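Local coordinates for gene product PA4716 (Pseudomonas aeruginosa, PDB 1U0K), which is of unknown function but, as a member of the PhzF family, probably acts as an isomerase, perhaps an epimerase, at residues A[70-75]-A[162-167]; A[116-121]-A[274-279]. All blocks are in the same frame, centred on the assembly; numbering follows the deposited sequence.

Along the chain the segments alternate: 70-75 of contact 1, 116-121 of contact 2, then 162-167 and 274-279. The two contacts do not touch; their centres lie about 23 Å apart and their nearest atoms about 10 Å. Strand 117-129 relates them, since it pairs with strand 267-282 in contact 2 and also with strand 158-161, which runs directly into the 162-167 turn of contact 1. Helix 78-90 is a second tie: it follows the 70-75 loop and packs on contact 2. Contact 1 thus joins loops near the predicted active-site residue Glu48, whereas contact 2 is strand pairing away from it, close to the subunit interface.

Contact 1 of 2, residues A[70-75]-A[162-167]; sequences EELPFA and TGLPYL
Phe74 and Leu164 meet where two loops face each other in the PhzF fold, one leading from strand 60-67 to helix 78-90, the other turning from strand 158-161 into strand 166-170. Phe74 and Leu164 carry the largest shares of the contact. Phe74 CB lies 3.6 Å from Leu164 N, against the peptide that links Gly163 to Leu164, and CG rests on the same peptide. From there the ring divides its contacts. CD1 touches Leu164 CD1 at 3.7 Å and CE1 continues along that methyl, whereas on the other side CD2 approaches Gly163 O to 3.3 Å, obliquely to the ring, with CE2 a little farther from the same oxygen. Leu164 CA covers one ring face and Pro73 CG the opposite one, near the rim, so the phenyl lies between its own neighbouring proline and the backbone of the facing loop. Pro73 itself centres an inverse gamma turn.

The side chains of Phe74 and Leu164 cross at about a right angle. With CG anti to the backbone N (chi1 -178°), Leu164 sends CD1 to the phenyl ring and CD2 to Leu72 CD1, 4.0 Å away. The side chain of Leu72 in turn lies close to that of Glu48, the predicted active-site residue, which places this apolar cluster beside the probable catalytic region. The backbone angles of Gly163 (phi 150°, psi -62°) leave no room for a side chain beside Thr162 O, and Phe74 CB packs in the same place.

No direct hydrogen bond links segments 70-75 and 162-167; two waters join their backbones instead. One accepts from Ala75 N and donates to Thr162 O, an oxygen also bonded by Lys105 NZ. The other accepts from Leu164 N at 3.1 Å and donates to Ala75 O at 2.7 Å.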
# COMPACT_ATOMS: atom_id res chain seq x y z
N GLU A 70 -9.95 -7.62 -1.67
CA GLU A 70 -11.35 -8.05 -1.62
C GLU A 70 -12.11 -7.40 -0.47
O GLU A 70 -11.51 -6.84 0.44
CB GLU A 70 -11.40 -9.57 -1.43
CG GLU A 70 -10.89 -10.01 -0.06
CD GLU A 70 -10.39 -11.45 -0.01
OE1 GLU A 70 -9.46 -11.74 0.78
OE2 GLU A 70 -10.96 -12.27 -0.77
N GLU A 71 -13.43 -7.55 -0.47
CA GLU A 71 -14.23 -7.20 0.69
C GLU A 71 -14.08 -8.25 1.79
O GLU A 71 -14.04 -9.45 1.51
CB GLU A 71 -15.70 -7.05 0.29
CG GLU A 71 -16.52 -6.47 1.42
CD GLU A 71 -17.96 -6.22 1.06
OE1 GLU A 71 -18.34 -6.44 -0.11
OE2 GLU A 71 -18.70 -5.78 1.96
N LEU A 72 -14.01 -7.79 3.04
CA LEU A 72 -13.97 -8.62 4.24
C LEU A 72 -15.05 -8.13 5.21
O LEU A 72 -14.77 -7.31 6.10
CB LEU A 72 -12.61 -8.51 4.94
CG LEU A 72 -11.42 -9.20 4.27
CD1 LEU A 72 -10.23 -9.06 5.17
CD2 LEU A 72 -11.70 -10.66 3.98
N PRO A 73 -16.28 -8.60 5.05
CA PRO A 73 -17.39 -8.20 5.92
C PRO A 73 -17.40 -8.81 7.35
O PRO A 73 -18.44 -9.25 7.81
CB PRO A 73 -18.62 -8.63 5.11
CG PRO A 73 -18.15 -9.85 4.39
CD PRO A 73 -16.72 -9.54 4.00
N PHE A 74 -16.27 -8.78 8.05
CA PHE A 74 -16.16 -9.37 9.38
C PHE A 74 -15.56 -8.42 10.41
O PHE A 74 -14.77 -7.53 10.08
CB PHE A 74 -15.35 -10.67 9.29
CG PHE A 74 -15.66 -11.48 8.07
CD1 PHE A 74 -14.87 -11.40 6.94
CD2 PHE A 74 -16.79 -12.29 8.03
CE1 PHE A 74 -15.17 -12.13 5.81
CE2 PHE A 74 -17.09 -13.02 6.91
CZ PHE A 74 -16.29 -12.94 5.79
N ALA A 75 -15.96 -8.62 11.68
CA ALA A 75 -15.51 -7.79 12.79
C ALA A 75 -13.98 -7.63 12.76
O ALA A 75 -13.27 -8.62 12.68
CB ALA A 75 -15.96 -8.40 14.12
N THR A 162 -14.09 -15.06 15.02
CA THR A 162 -15.17 -14.19 15.49
C THR A 162 -15.85 -13.54 14.28
O THR A 162 -16.48 -12.49 14.41
CB THR A 162 -14.64 -13.12 16.44
OG1 THR A 162 -13.54 -12.42 15.84
CG2 THR A 162 -14.05 -13.73 17.69
N GLY A 163 -15.74 -14.18 13.11
CA GLY A 163 -16.25 -13.67 11.85
C GLY A 163 -15.40 -14.18 10.69
O GLY A 163 -15.87 -14.94 9.82
N LEU A 164 -14.13 -13.78 10.72
CA LEU A 164 -13.16 -14.16 9.72
C LEU A 164 -12.27 -15.26 10.32
O LEU A 164 -11.49 -14.99 11.23
CB LEU A 164 -12.32 -12.94 9.33
CG LEU A 164 -11.26 -13.10 8.24
CD1 LEU A 164 -11.86 -13.54 6.91
CD2 LEU A 164 -10.51 -11.79 8.08
N PRO A 165 -12.39 -16.49 9.83
CA PRO A 165 -11.64 -17.62 10.41
C PRO A 165 -10.14 -17.61 10.11
O PRO A 165 -9.73 -17.57 8.95
CB PRO A 165 -12.31 -18.85 9.79
CG PRO A 165 -12.89 -18.37 8.50
CD PRO A 165 -13.23 -16.93 8.70
N TYR A 166 -9.34 -17.66 11.17
CA TYR A 166 -7.89 -17.80 11.07
C TYR A 166 -7.48 -19.18 11.52
O TYR A 166 -8.00 -19.68 12.49
CB TYR A 166 -7.20 -16.79 11.97
CG TYR A 166 -7.31 -15.37 11.49
CD1 TYR A 166 -8.42 -14.60 11.79
CD2 TYR A 166 -6.30 -14.80 10.71
CE1 TYR A 166 -8.53 -13.29 11.35
CE2 TYR A 166 -6.40 -13.48 10.27
CZ TYR A 166 -7.52 -12.74 10.58
OH TYR A 166 -7.63 -11.44 10.14
N LEU A 167 -6.55 -19.79 10.80
CA LEU A 167 -5.80 -20.92 11.33
C LEU A 167 -4.74 -20.32 12.23
O LEU A 167 -3.83 -19.65 11.76
CB LEU A 167 -5.14 -21.71 10.19
CG LEU A 167 -4.76 -23.19 10.35
CD1 LEU A 167 -3.42 -23.48 9.65
CD2 LEU A 167 -4.77 -23.69 11.79
O HOH W 1 -17.77 -10.96 12.18
O HOH W 2 -13.84 -11.27 12.54

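Contact 2 of 2, residues A[116-121]-A[274-279]; sequences SGFYAE and VQLLAR
Val274 O is approached by two donors from the neighbouring strand. Phe118 N binds it at 2.9 Å, and Gly117 CA adds a C-H...O contact at 3.5 Å. The return bond, from Val274 N to Phe118 O, measures 2.8 Å. Toward Ser116 and Leu276 the two segments draw apart, and a water bridges them, donating to Ser116 O and accepting from Leu276 N at 2.9 Å.

Gln275 reaches back to the start of the other strand. Its chain is bent at chi2 (-58°), which brings OE1 round to accept a 2.9 Å hydrogen bond from Ser116 OG, tilted from the amide plane. The other end of the amide, NE2, donates to Ala14 O, so both ends help to fix its rotation.

Phe118 and Val274 form an antiparallel hydrogen-bonded pair between strands 117-129 and 267-282, with both side chains on the same face of the sheet. Helix 78-90 packs over that face: Ala84 touches Phe118 and Val274, His88 lies against Phe118 and Leu276, and the ring of His87 meets that of Phe118. Across the strands, Leu276 CD1 approaches the Phe118 ring obliquely, 3.9 Å from CE1 and equally near CD1, while the backbone oxygen of Val274 sits at the ring edge. Two residues on from Phe118, Ala120 CB touches Val274 CG2 at 4.4 Å. On its other side strand 267-282 pairs with strand 6-12, where Leu277 and Ala278 both face Gln9 in a classic beta bulge, and Ala278 and Arg279 pair antiparallel with a strand of the second subunit.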
# COMPACT_ATOMS: atom_id res chain seq x y z
N SER A 116 -4.77 12.97 23.14
CA SER A 116 -4.90 13.60 21.82
C SER A 116 -5.94 12.91 20.92
O SER A 116 -6.34 13.46 19.88
CB SER A 116 -3.53 13.62 21.11
OG SER A 116 -2.94 12.32 21.06
N GLY A 117 -6.36 11.72 21.31
CA GLY A 117 -7.29 10.96 20.50
C GLY A 117 -8.39 10.28 21.29
O GLY A 117 -9.10 10.93 22.08
N PHE A 118 -8.54 8.98 21.06
CA PHE A 118 -9.64 8.19 21.58
C PHE A 118 -9.17 6.82 22.01
O PHE A 118 -8.09 6.37 21.63
CB PHE A 118 -10.74 8.03 20.51
CG PHE A 118 -11.32 9.34 20.04
CD1 PHE A 118 -10.70 10.06 19.03
CD2 PHE A 118 -12.45 9.86 20.65
CE1 PHE A 118 -11.21 11.30 18.64
CE2 PHE A 118 -12.97 11.08 20.25
CZ PHE A 118 -12.35 11.80 19.24
N TYR A 119 -9.97 6.18 22.85
CA TYR A 119 -9.86 4.75 23.11
C TYR A 119 -11.18 4.15 22.68
O TYR A 119 -12.24 4.61 23.09
CB TYR A 119 -9.61 4.45 24.59
CG TYR A 119 -9.30 3.00 24.83
CD1 TYR A 119 -8.01 2.52 24.69
CD2 TYR A 119 -10.31 2.10 25.15
CE1 TYR A 119 -7.72 1.18 24.89
CE2 TYR A 119 -10.03 0.75 25.34
CZ TYR A 119 -8.74 0.30 25.20
OH TYR A 119 -8.48 -1.03 25.40
N ALA A 120 -11.12 3.11 21.86
CA ALA A 120 -12.30 2.43 21.37
C ALA A 120 -12.23 0.94 21.65
O ALA A 120 -11.16 0.34 21.65
CB ALA A 120 -12.46 2.68 19.88
N GLU A 121 -13.39 0.34 21.89
CA GLU A 121 -13.50 -1.08 22.19
C GLU A 121 -14.71 -1.68 21.51
O GLU A 121 -15.73 -1.02 21.35
CB GLU A 121 -13.62 -1.25 23.70
CG GLU A 121 -13.67 -2.67 24.21
CD GLU A 121 -13.88 -2.67 25.71
OE1 GLU A 121 -12.91 -2.36 26.44
OE2 GLU A 121 -15.01 -2.95 26.16
N VAL A 274 -6.81 5.23 19.38
CA VAL A 274 -6.99 5.68 18.01
C VAL A 274 -6.63 7.15 17.90
O VAL A 274 -7.05 7.96 18.73
CB VAL A 274 -8.45 5.48 17.54
CG1 VAL A 274 -8.60 5.94 16.10
CG2 VAL A 274 -8.88 4.02 17.71
N GLN A 275 -5.85 7.49 16.88
CA GLN A 275 -5.50 8.87 16.58
C GLN A 275 -6.06 9.26 15.22
O GLN A 275 -6.07 8.46 14.30
CB GLN A 275 -3.98 9.03 16.52
CG GLN A 275 -3.26 8.51 17.75
CD GLN A 275 -3.72 9.17 19.05
OE1 GLN A 275 -3.86 10.39 19.12
NE2 GLN A 275 -3.95 8.36 20.06
N LEU A 276 -6.49 10.51 15.10
CA LEU A 276 -6.97 11.07 13.84
C LEU A 276 -5.85 11.93 13.24
O LEU A 276 -5.35 12.84 13.89
CB LEU A 276 -8.23 11.89 14.07
CG LEU A 276 -9.56 11.16 14.14
CD1 LEU A 276 -9.60 10.19 15.30
CD2 LEU A 276 -10.69 12.18 14.26
N LEU A 277 -5.46 11.63 12.01
CA LEU A 277 -4.30 12.28 11.38
C LEU A 277 -4.63 13.32 10.32
O LEU A 277 -3.92 14.32 10.22
CB LEU A 277 -3.40 11.22 10.75
CG LEU A 277 -2.37 10.57 11.67
CD1 LEU A 277 -2.97 9.82 12.84
CD2 LEU A 277 -1.48 9.65 10.84
N ALA A 278 -5.65 13.08 9.50
CA ALA A 278 -5.97 13.95 8.38
C ALA A 278 -7.42 13.83 7.97
O ALA A 278 -8.04 12.76 8.09
CB ALA A 278 -5.10 13.63 7.18
N ARG A 279 -7.98 14.94 7.51
CA ARG A 279 -9.31 15.02 6.94
C ARG A 279 -9.18 15.42 5.47
O ARG A 279 -8.63 16.48 5.18
CB ARG A 279 -10.14 16.08 7.68
CG ARG A 279 -11.56 16.25 7.18
CD ARG A 279 -12.29 17.46 7.77
NE ARG A 279 -11.64 18.71 7.36
CZ ARG A 279 -10.98 19.54 8.16
NH1 ARG A 279 -10.85 19.29 9.46
NH2 ARG A 279 -10.42 20.63 7.65
O HOH W 3 -6.68 12.22 17.40